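Local structure of thiosulfate sulfurtransferase TUM1 (Saccharomyces cerevisiae, 3UTN) at residues A[47-52]-A[71-76]; A[77-82]-A[128-133]; A[115-120]-A[143-148]. The protein transfers sulfur, accepting it from NFS1 and passing it to UBA4 for 2-thiolation of the wobble uridine of tRNAs. All coordinates share one frame; numbering follows the deposited sequence.

Overall arrangement
All three contacts belong to the N-terminal rhodanese domain, whose parallel sheet has the strand order 28-30, 141-145, 115-119, 47-51, 77-78. Contact 1 lays the turn that leads into strand 77-78 against strand 47-51; it is largely buried, yet Asn75 is exposed and a water bridges its margin. Contact 3 pairs strands 115-119 and 141-145 deep in the sheet, where three backbone hydrogen bonds join them and apolar side chains pack on both faces. Contact 2, closest to the centre of the chain, packs the chain leaving strand 77-78 on helix 127-136 through sulfur, methyl and ring contacts. Val118 of contact 3 meets Cys130 of contact 2, while Tyr119 reaches the turn of contact 1.

Contact 1. Residues A[47-52]-A[71-76]; sequences IVPVDA and PRIPNS
Pro49 of strand 47-51 and Ser76 of the loop lie closest, CA to CA 4.3 Å, where a type II beta turn from Ile73 to Ser76 folds up against the strand. Pro74 and Asn75 fill its two central places as textbook turn residues do: proline fits the first, and asparagine tolerates the positive phi (70°) of the second. Pro49 carries most of the side-chain contact. Its ring leans into the turn, CG resting 3.1 Å from Pro74 O and tightly, at 3.3 Å, on Ile73 CG2, the branch that chi1 of -56° sets opposite Ile73 N. Lacking an N-H, a proline can present a greasy ring here without leaving a donor unpaired. Its carbonyl does polar work: Pro49 O receives a CA-H...O contact from Ser76 CA at 3.1 Å and a backbone bond from Ile77. At the margin one water donates to Ile47 O (2.5 Å) and accepts from Asn75 ND2 (3.0 Å), joining the strand to the exposed amide. Phe35 of helix 32-41 touches both Pro49 and Ile73, Tyr151 of helix 148-153 touches Ile73 and Pro74, and strand 115-119 borders strand 47-51 within the sheet, with Tyr119 against Pro49.

Contact 2. Residues A[77-82]-A[128-133]; sequences IFFDID and PRCAWT
One face of the Phe79 ring receives the sulfur of Cys130: SG sits 3.4 Å from the ring centroid and 19° off its normal, displaced toward CG, and Cys130 CB follows over the same face as a CH-pi donor. At the far end of the ring Thr133 CG2 approaches CZ obliquely at 4.0 Å. On the helix itself, Trp132 CZ3 lies over the centre of one face of the Arg129 guanidinium, and Arg129 O meets the Trp132 ring at its edge. Cys130 reaches Phe79 because SG stands opposite the backbone N (chi1 170°), which carries the sulfur outward from helix 127-136. Beside it Ile81 bends its chain to set CD1 3.7 Å from Cys130 CB and 4.0 Å from Arg129 CG. With an alanine in place of Phe79, the sulfur of Cys130 would probably lose the aromatic face it rests on and the Thr133 methyl its ring partner, opening a gap between loop and helix. Thr133 suits this greasy surface because its hydroxyl turns back to Arg129 O (2.6 Å), from the face of that carbonyl opposite Thr133 N. Arg129 offers only aliphatic carbon here, its charge going to a salt bridge with Asp307 of the second rhodanese domain, and its side chain lies about 7 Å from that of the persulfide-forming Cys282. The join therefore depends on close fit of ring, sulfur and methyl groups.

Contact 3. Residues A[115-120]-A[143-148]; sequences ILVVYD and YLLNNF
Strands 115-119 and 143-145 run parallel, 34° apart in direction, with Val117 facing Tyr143 and Val118 facing Leu144. They are the two strands of a beta-alpha-beta crossover through helix 127-136, part of the alpha/beta rhodanese fold. Tyr143 straddles Val117: its N gives a bond to Leu116 O (2.5 Å), running almost in line with that C=O, and its O accepts from Val118 N (2.6 Å), a nearly straight bond. Leu145 N then continues the pattern to Val118 O. Branched aliphatic residues suit both faces of so buried a strand. Ile115 and Val117 share one face with Tyr143 and Leu145: Ile115 CG2 meets the Tyr143 ring at its edge, 3.3 Å from CD2, and Val117 CG1 rests 3.8 Å from Leu145 CB, beneath helix 32-41. Val118 and Leu144 share the other face, toward helix 127-136. At the C-terminal end of strand 115-119, Tyr119 places its CG between backbone N and carbonyl carbon (chi1 62°), alongside Phe148, the ring planes oblique at 49°. The Tyr119 hydroxyl accepts from Ile73 N and lies close to Ser76 OG, a bond whose length is doubtful. After a cis peptide, Asn147 caps helix 148-153, its OD1 taking Gln150 N. Nearby, one water accepts both Asp120 N (3.0 Å) and Phe148 N (2.7 Å), spanning the place where the strands part.

Contact 1. Residues A[47-52]-A[71-76]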
loop_
_atom_site.group_PDB
_atom_site.type_symbol
_atom_site.label_atom_id
_atom_site.label_comp_id
_atom_site.label_asym_id
_atom_site.label_seq_id
_atom_site.Cartn_x
_atom_site.Cartn_y
_atom_site.Cartn_z
ATOM N N ILE A 47 -5.011 2.072 20.660
ATOM C CA ILE A 47 -5.051 2.535 19.289
ATOM C C ILE A 47 -3.727 3.178 18.977
ATOM O O ILE A 47 -3.335 4.183 19.571
ATOM C CB ILE A 47 -6.215 3.483 19.004
ATOM C CG1 ILE A 47 -7.528 2.722 19.163
ATOM C CG2 ILE A 47 -6.094 4.046 17.592
ATOM C CD1 ILE A 47 -8.735 3.617 19.188
ATOM N N VAL A 48 -3.028 2.550 18.055
ATOM C CA VAL A 48 -1.703 2.977 17.725
ATOM C C VAL A 48 -1.777 3.441 16.299
ATOM O O VAL A 48 -1.865 2.628 15.383
ATOM C CB VAL A 48 -0.683 1.840 17.883
ATOM C CG1 VAL A 48 0.698 2.323 17.469
ATOM C CG2 VAL A 48 -0.675 1.344 19.316
ATOM N N PRO A 49 -1.808 4.765 16.113
ATOM C CA PRO A 49 -1.697 5.277 14.776
ATOM C C PRO A 49 -0.324 4.902 14.299
ATOM O O PRO A 49 0.614 4.817 15.085
ATOM C CB PRO A 49 -1.810 6.784 14.963
ATOM C CG PRO A 49 -2.515 6.947 16.259
ATOM C CD PRO A 49 -1.958 5.845 17.097
ATOM N N VAL A 50 -0.226 4.619 13.020
ATOM C CA VAL A 50 1.006 4.140 12.479
ATOM C C VAL A 50 1.293 5.063 11.335
ATOM O O VAL A 50 0.612 5.045 10.326
ATOM C CB VAL A 50 0.875 2.695 11.993
ATOM C CG1 VAL A 50 2.188 2.223 11.396
ATOM C CG2 VAL A 50 0.466 1.793 13.143
ATOM N N ASP A 51 2.295 5.898 11.528
ATOM C CA ASP A 51 2.775 6.734 10.471
ATOM C C ASP A 51 3.671 5.869 9.604
ATOM O O ASP A 51 4.748 5.442 10.018
ATOM C CB ASP A 51 3.531 7.918 11.049
ATOM C CG ASP A 51 4.016 8.865 9.987
ATOM O OD1 ASP A 51 3.744 8.620 8.795
ATOM O OD2 ASP A 51 4.675 9.852 10.349
ATOM N N ALA A 52 3.197 5.601 8.398
ATOM C CA ALA A 52 3.927 4.781 7.457
ATOM C C ALA A 52 4.502 5.668 6.384
ATOM O O ALA A 52 4.835 5.213 5.290
ATOM C CB ALA A 52 3.009 3.747 6.853
ATOM N N PRO A 71 3.808 17.075 12.967
ATOM C CA PRO A 71 2.717 16.578 13.778
ATOM C C PRO A 71 2.307 15.183 13.351
ATOM O O PRO A 71 2.269 14.861 12.163
ATOM C CB PRO A 71 1.602 17.584 13.517
ATOM C CG PRO A 71 2.328 18.846 13.180
ATOM C CD PRO A 71 3.478 18.370 12.344
ATOM N N ARG A 72 2.052 14.341 14.330
ATOM C CA ARG A 72 1.604 13.009 14.036
ATOM C C ARG A 72 0.275 12.858 14.722
ATOM O O ARG A 72 -0.100 13.673 15.558
ATOM C CB ARG A 72 2.609 11.976 14.554
ATOM C CG ARG A 72 2.688 11.876 16.062
ATOM C CD ARG A 72 4.020 11.274 16.499
ATOM N NE ARG A 72 5.109 12.107 16.024
ATOM C CZ ARG A 72 5.512 13.220 16.625
ATOM N NH1 ARG A 72 4.942 13.621 17.757
ATOM N NH2 ARG A 72 6.500 13.918 16.102
ATOM N N ILE A 73 -0.445 11.812 14.367
ATOM C CA ILE A 73 -1.602 11.458 15.138
ATOM C C ILE A 73 -1.043 11.029 16.486
ATOM O O ILE A 73 -0.059 10.296 16.531
ATOM C CB ILE A 73 -2.367 10.313 14.483
ATOM C CG1 ILE A 73 -2.751 10.692 13.047
ATOM C CG2 ILE A 73 -3.586 9.971 15.316
ATOM C CD1 ILE A 73 -3.649 9.685 12.365
ATOM N N PRO A 74 -1.638 11.514 17.586
ATOM C CA PRO A 74 -1.138 11.169 18.906
ATOM C C PRO A 74 -0.859 9.675 19.019
ATOM O O PRO A 74 -1.585 8.869 18.447
ATOM C CB PRO A 74 -2.298 11.564 19.814
ATOM C CG PRO A 74 -2.880 12.756 19.133
ATOM C CD PRO A 74 -2.788 12.435 17.663
ATOM N N ASN A 75 0.200 9.324 19.739
ATOM C CA ASN A 75 0.503 7.934 20.064
ATOM C C ASN A 75 0.944 7.141 18.855
ATOM O O ASN A 75 0.963 5.912 18.881
ATOM C CB ASN A 75 -0.707 7.265 20.721
ATOM C CG ASN A 75 -1.314 8.120 21.809
ATOM O OD1 ASN A 75 -0.600 8.732 22.596
ATOM N ND2 ASN A 75 -2.637 8.178 21.846
ATOM N N SER A 76 1.298 7.858 17.796
ATOM C CA SER A 76 1.750 7.231 16.568
ATOM C C SER A 76 3.039 6.483 16.779
ATOM O O SER A 76 3.879 6.892 17.563
ATOM C CB SER A 76 1.993 8.261 15.480
ATOM O OG SER A 76 0.776 8.716 14.933
HETATM O O HOH W 1 -4.320 6.474 20.014
#

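Contact 2. Residues A[77-82]-A[128-133]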
loop_
_atom_site.group_PDB
_atom_site.type_symbol
_atom_site.label_atom_id
_atom_site.label_comp_id
_atom_site.label_asym_id
_atom_site.label_seq_id
_atom_site.Cartn_x
_atom_site.Cartn_y
_atom_site.Cartn_z
ATOM N N ILE A 77 3.178 5.385 16.066
ATOM C CA ILE A 77 4.467 4.803 15.887
ATOM C C ILE A 77 4.789 5.143 14.459
ATOM O O ILE A 77 3.906 5.482 13.653
ATOM C CB ILE A 77 4.475 3.284 16.074
ATOM C CG1 ILE A 77 3.518 2.619 15.080
ATOM C CG2 ILE A 77 4.145 2.944 17.515
ATOM C CD1 ILE A 77 3.583 1.117 15.083
ATOM N N PHE A 78 6.063 5.078 14.147
ATOM C CA PHE A 78 6.468 5.226 12.798
ATOM C C PHE A 78 6.688 3.834 12.259
ATOM O O PHE A 78 7.375 3.026 12.871
ATOM C CB PHE A 78 7.745 6.030 12.722
ATOM C CG PHE A 78 8.310 6.100 11.355
ATOM C CD1 PHE A 78 7.668 6.836 10.364
ATOM C CD2 PHE A 78 9.474 5.414 11.044
ATOM C CE1 PHE A 78 8.185 6.895 9.087
ATOM C CE2 PHE A 78 9.998 5.478 9.767
ATOM C CZ PHE A 78 9.351 6.215 8.791
ATOM N N PHE A 79 6.079 3.559 11.119
ATOM C CA PHE A 79 6.271 2.297 10.449
ATOM C C PHE A 79 7.221 2.570 9.314
ATOM O O PHE A 79 6.870 3.232 8.338
ATOM C CB PHE A 79 4.948 1.776 9.916
ATOM C CG PHE A 79 5.035 0.423 9.281
ATOM C CD1 PHE A 79 5.507 0.279 7.984
ATOM C CD2 PHE A 79 4.622 -0.708 9.973
ATOM C CE1 PHE A 79 5.574 -0.969 7.387
ATOM C CE2 PHE A 79 4.684 -1.961 9.382
ATOM C CZ PHE A 79 5.158 -2.089 8.087
ATOM N N ASP A 80 8.429 2.060 9.452
ATOM C CA ASP A 80 9.433 2.274 8.451
ATOM C C ASP A 80 9.206 1.317 7.299
ATOM O O ASP A 80 9.601 0.155 7.349
ATOM C CB ASP A 80 10.820 2.096 9.045
ATOM C CG ASP A 80 11.892 2.657 8.157
ATOM O OD1 ASP A 80 11.705 2.637 6.927
ATOM O OD2 ASP A 80 12.912 3.118 8.688
ATOM N N ILE A 81 8.556 1.831 6.263
ATOM C CA ILE A 81 8.274 1.080 5.047
ATOM C C ILE A 81 9.536 0.409 4.517
ATOM O O ILE A 81 9.498 -0.737 4.077
ATOM C CB ILE A 81 7.654 2.017 3.977
ATOM C CG1 ILE A 81 6.199 2.341 4.342
ATOM C CG2 ILE A 81 7.768 1.442 2.574
ATOM C CD1 ILE A 81 5.263 1.151 4.378
ATOM N N ASP A 82 10.652 1.126 4.590
ATOM C CA ASP A 82 11.923 0.615 4.092
ATOM C C ASP A 82 12.486 -0.478 4.975
ATOM O O ASP A 82 12.894 -1.521 4.478
ATOM C CB ASP A 82 12.938 1.740 3.972
ATOM C CG ASP A 82 12.567 2.730 2.915
ATOM O OD1 ASP A 82 12.021 2.316 1.875
ATOM O OD2 ASP A 82 12.822 3.927 3.122
ATOM N N PRO A 128 -1.168 2.673 2.637
ATOM C CA PRO A 128 -1.904 1.472 2.271
ATOM C C PRO A 128 -0.987 0.268 2.303
ATOM O O PRO A 128 -1.355 -0.762 2.849
ATOM C CB PRO A 128 -2.368 1.763 0.843
ATOM C CG PRO A 128 -2.388 3.248 0.756
ATOM C CD PRO A 128 -1.185 3.656 1.539
ATOM N N ARG A 129 0.204 0.416 1.731
ATOM C CA ARG A 129 1.209 -0.626 1.770
ATOM C C ARG A 129 1.405 -1.086 3.198
ATOM O O ARG A 129 1.438 -2.278 3.480
ATOM C CB ARG A 129 2.532 -0.093 1.236
ATOM C CG ARG A 129 3.688 -1.038 1.465
ATOM C CD ARG A 129 3.624 -2.150 0.446
ATOM N NE ARG A 129 4.576 -3.201 0.742
ATOM C CZ ARG A 129 4.930 -4.137 -0.124
ATOM N NH1 ARG A 129 4.417 -4.133 -1.342
ATOM N NH2 ARG A 129 5.801 -5.068 0.226
ATOM N N CYS A 130 1.542 -0.118 4.093
ATOM C CA CYS A 130 1.756 -0.407 5.486
ATOM C C CYS A 130 0.546 -1.069 6.132
ATOM O O CYS A 130 0.680 -2.098 6.784
ATOM C CB CYS A 130 2.094 0.862 6.231
ATOM S SG CYS A 130 2.081 0.572 7.996
ATOM N N ALA A 131 -0.630 -0.471 5.959
ATOM C CA ALA A 131 -1.856 -1.039 6.514
ATOM C C ALA A 131 -1.990 -2.460 6.009
ATOM O O ALA A 131 -2.275 -3.392 6.758
ATOM C CB ALA A 131 -3.061 -0.216 6.101
ATOM N N TRP A 132 -1.741 -2.612 4.723
ATOM C CA TRP A 132 -1.832 -3.892 4.087
ATOM C C TRP A 132 -0.820 -4.846 4.644
ATOM O O TRP A 132 -1.157 -5.972 4.950
ATOM C CB TRP A 132 -1.659 -3.688 2.616
ATOM C CG TRP A 132 -1.510 -4.934 1.833
ATOM C CD1 TRP A 132 -2.503 -5.819 1.438
ATOM C CD2 TRP A 132 -0.280 -5.457 1.279
ATOM N NE1 TRP A 132 -1.973 -6.835 0.700
ATOM C CE2 TRP A 132 -0.643 -6.678 0.566
ATOM C CE3 TRP A 132 1.043 -5.058 1.311
ATOM C CZ2 TRP A 132 0.295 -7.447 -0.080
ATOM C CZ3 TRP A 132 1.982 -5.842 0.646
ATOM C CH2 TRP A 132 1.614 -7.010 -0.024
ATOM N N THR A 133 0.415 -4.387 4.807
ATOM C CA THR A 133 1.468 -5.204 5.407
ATOM C C THR A 133 1.065 -5.681 6.796
ATOM O O THR A 133 1.172 -6.864 7.111
ATOM C CB THR A 133 2.786 -4.428 5.489
ATOM O OG1 THR A 133 3.172 -4.052 4.170
ATOM C CG2 THR A 133 3.887 -5.283 6.121
#

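Contact 3. Residues A[115-120]-A[143-148]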
loop_
_atom_site.group_PDB
_atom_site.type_symbol
_atom_site.label_atom_id
_atom_site.label_comp_id
_atom_site.label_asym_id
_atom_site.label_seq_id
_atom_site.Cartn_x
_atom_site.Cartn_y
_atom_site.Cartn_z
ATOM N N ILE A 115 -5.125 -1.585 17.887
ATOM C CA ILE A 115 -5.762 -1.121 16.682
ATOM C C ILE A 115 -4.716 -0.241 16.016
ATOM O O ILE A 115 -4.327 0.797 16.547
ATOM C CB ILE A 115 -7.022 -0.313 16.980
ATOM C CG1 ILE A 115 -8.093 -1.209 17.599
ATOM C CG2 ILE A 115 -7.522 0.335 15.705
ATOM C CD1 ILE A 115 -9.302 -0.457 18.109
ATOM N N LEU A 116 -4.227 -0.689 14.874
ATOM C CA LEU A 116 -3.246 0.084 14.166
ATOM C C LEU A 116 -3.976 0.932 13.177
ATOM O O LEU A 116 -4.797 0.453 12.407
ATOM C CB LEU A 116 -2.220 -0.804 13.479
ATOM C CG LEU A 116 -1.443 -1.678 14.464
ATOM C CD1 LEU A 116 -0.499 -2.584 13.701
ATOM C CD2 LEU A 116 -0.685 -0.849 15.489
ATOM N N VAL A 117 -3.721 2.218 13.243
ATOM C CA VAL A 117 -4.344 3.103 12.306
ATOM C C VAL A 117 -3.234 3.709 11.498
ATOM O O VAL A 117 -2.494 4.568 11.954
ATOM C CB VAL A 117 -5.224 4.155 12.976
ATOM C CG1 VAL A 117 -5.809 5.056 11.906
ATOM C CG2 VAL A 117 -6.329 3.474 13.780
ATOM N N VAL A 118 -3.129 3.234 10.276
ATOM C CA VAL A 118 -2.009 3.575 9.465
ATOM C C VAL A 118 -2.331 4.834 8.719
ATOM O O VAL A 118 -3.440 5.031 8.246
ATOM C CB VAL A 118 -1.694 2.468 8.470
ATOM C CG1 VAL A 118 -0.457 2.843 7.683
ATOM C CG2 VAL A 118 -1.480 1.167 9.218
ATOM N N TYR A 119 -1.338 5.689 8.618
ATOM C CA TYR A 119 -1.485 6.850 7.803
ATOM C C TYR A 119 -0.120 7.160 7.273
ATOM O O TYR A 119 0.870 6.548 7.664
ATOM C CB TYR A 119 -2.032 8.006 8.627
ATOM C CG TYR A 119 -1.152 8.453 9.762
ATOM C CD1 TYR A 119 -1.133 7.767 10.977
ATOM C CD2 TYR A 119 -0.341 9.567 9.623
ATOM C CE1 TYR A 119 -0.329 8.191 12.017
ATOM C CE2 TYR A 119 0.453 10.004 10.657
ATOM C CZ TYR A 119 0.454 9.317 11.846
ATOM O OH TYR A 119 1.251 9.764 12.855
ATOM N N ASP A 120 -0.076 8.102 6.358
ATOM C CA ASP A 120 1.187 8.625 5.927
ATOM C C ASP A 120 0.972 10.089 5.646
ATOM O O ASP A 120 -0.171 10.552 5.598
ATOM C CB ASP A 120 1.720 7.849 4.720
ATOM C CG ASP A 120 0.821 7.930 3.517
ATOM O OD1 ASP A 120 0.090 8.926 3.357
ATOM O OD2 ASP A 120 0.863 6.996 2.703
ATOM N N TYR A 143 -6.358 -0.231 10.575
ATOM C CA TYR A 143 -7.081 0.734 9.819
ATOM C C TYR A 143 -6.102 1.501 9.012
ATOM O O TYR A 143 -4.943 1.663 9.390
ATOM C CB TYR A 143 -7.844 1.655 10.740
ATOM C CG TYR A 143 -8.967 0.952 11.436
ATOM C CD1 TYR A 143 -10.225 0.873 10.854
ATOM C CD2 TYR A 143 -8.767 0.351 12.672
ATOM C CE1 TYR A 143 -11.266 0.227 11.491
ATOM C CE2 TYR A 143 -9.803 -0.297 13.317
ATOM C CZ TYR A 143 -11.048 -0.353 12.722
ATOM O OH TYR A 143 -12.070 -1.005 13.361
ATOM N N LEU A 144 -6.576 1.943 7.869
ATOM C CA LEU A 144 -5.822 2.838 7.073
ATOM C C LEU A 144 -6.554 4.126 7.243
ATOM O O LEU A 144 -7.703 4.250 6.828
ATOM C CB LEU A 144 -5.854 2.403 5.624
ATOM C CG LEU A 144 -5.119 3.352 4.699
ATOM C CD1 LEU A 144 -3.673 3.432 5.147
ATOM C CD2 LEU A 144 -5.240 2.857 3.276
ATOM N N LEU A 145 -5.902 5.076 7.896
ATOM C CA LEU A 145 -6.508 6.367 8.043
ATOM C C LEU A 145 -6.661 6.918 6.657
ATOM O O LEU A 145 -5.723 6.909 5.860
ATOM C CB LEU A 145 -5.663 7.299 8.893
ATOM C CG LEU A 145 -6.305 8.677 9.065
ATOM C CD1 LEU A 145 -7.534 8.600 9.954
ATOM C CD2 LEU A 145 -5.283 9.621 9.643
ATOM N N ASN A 146 -7.860 7.386 6.367
ATOM C CA ASN A 146 -8.132 7.925 5.074
ATOM C C ASN A 146 -8.549 9.391 5.120
ATOM O O ASN A 146 -9.723 9.702 5.173
ATOM C CB ASN A 146 -9.185 7.096 4.361
ATOM C CG ASN A 146 -9.360 7.528 2.941
ATOM O OD1 ASN A 146 -8.397 7.944 2.294
ATOM N ND2 ASN A 146 -10.591 7.464 2.446
ATOM N N ASN A 147 -7.584 10.292 5.123
ATOM C CA ASN A 147 -6.184 9.965 5.272
ATOM C C ASN A 147 -5.619 11.046 6.155
ATOM O O ASN A 147 -6.355 11.916 6.621
ATOM C CB ASN A 147 -5.465 9.921 3.924
ATOM C CG ASN A 147 -5.610 11.207 3.133
ATOM O OD1 ASN A 147 -6.046 12.231 3.651
ATOM N ND2 ASN A 147 -5.237 11.155 1.868
ATOM N N PHE A 148 -4.318 11.001 6.375
ATOM C CA PHE A 148 -3.689 11.959 7.235
ATOM C C PHE A 148 -3.781 13.367 6.680
ATOM O O PHE A 148 -3.844 14.317 7.447
ATOM C CB PHE A 148 -2.248 11.581 7.474
ATOM C CG PHE A 148 -1.617 12.314 8.604
ATOM C CD1 PHE A 148 -2.298 12.491 9.807
ATOM C CD2 PHE A 148 -0.325 12.799 8.486
ATOM C CE1 PHE A 148 -1.700 13.160 10.855
ATOM C CE2 PHE A 148 0.277 13.461 9.536
ATOM C CZ PHE A 148 -0.409 13.639 10.722
HETATM O O HOH W 2 -2.662 9.179 5.305
#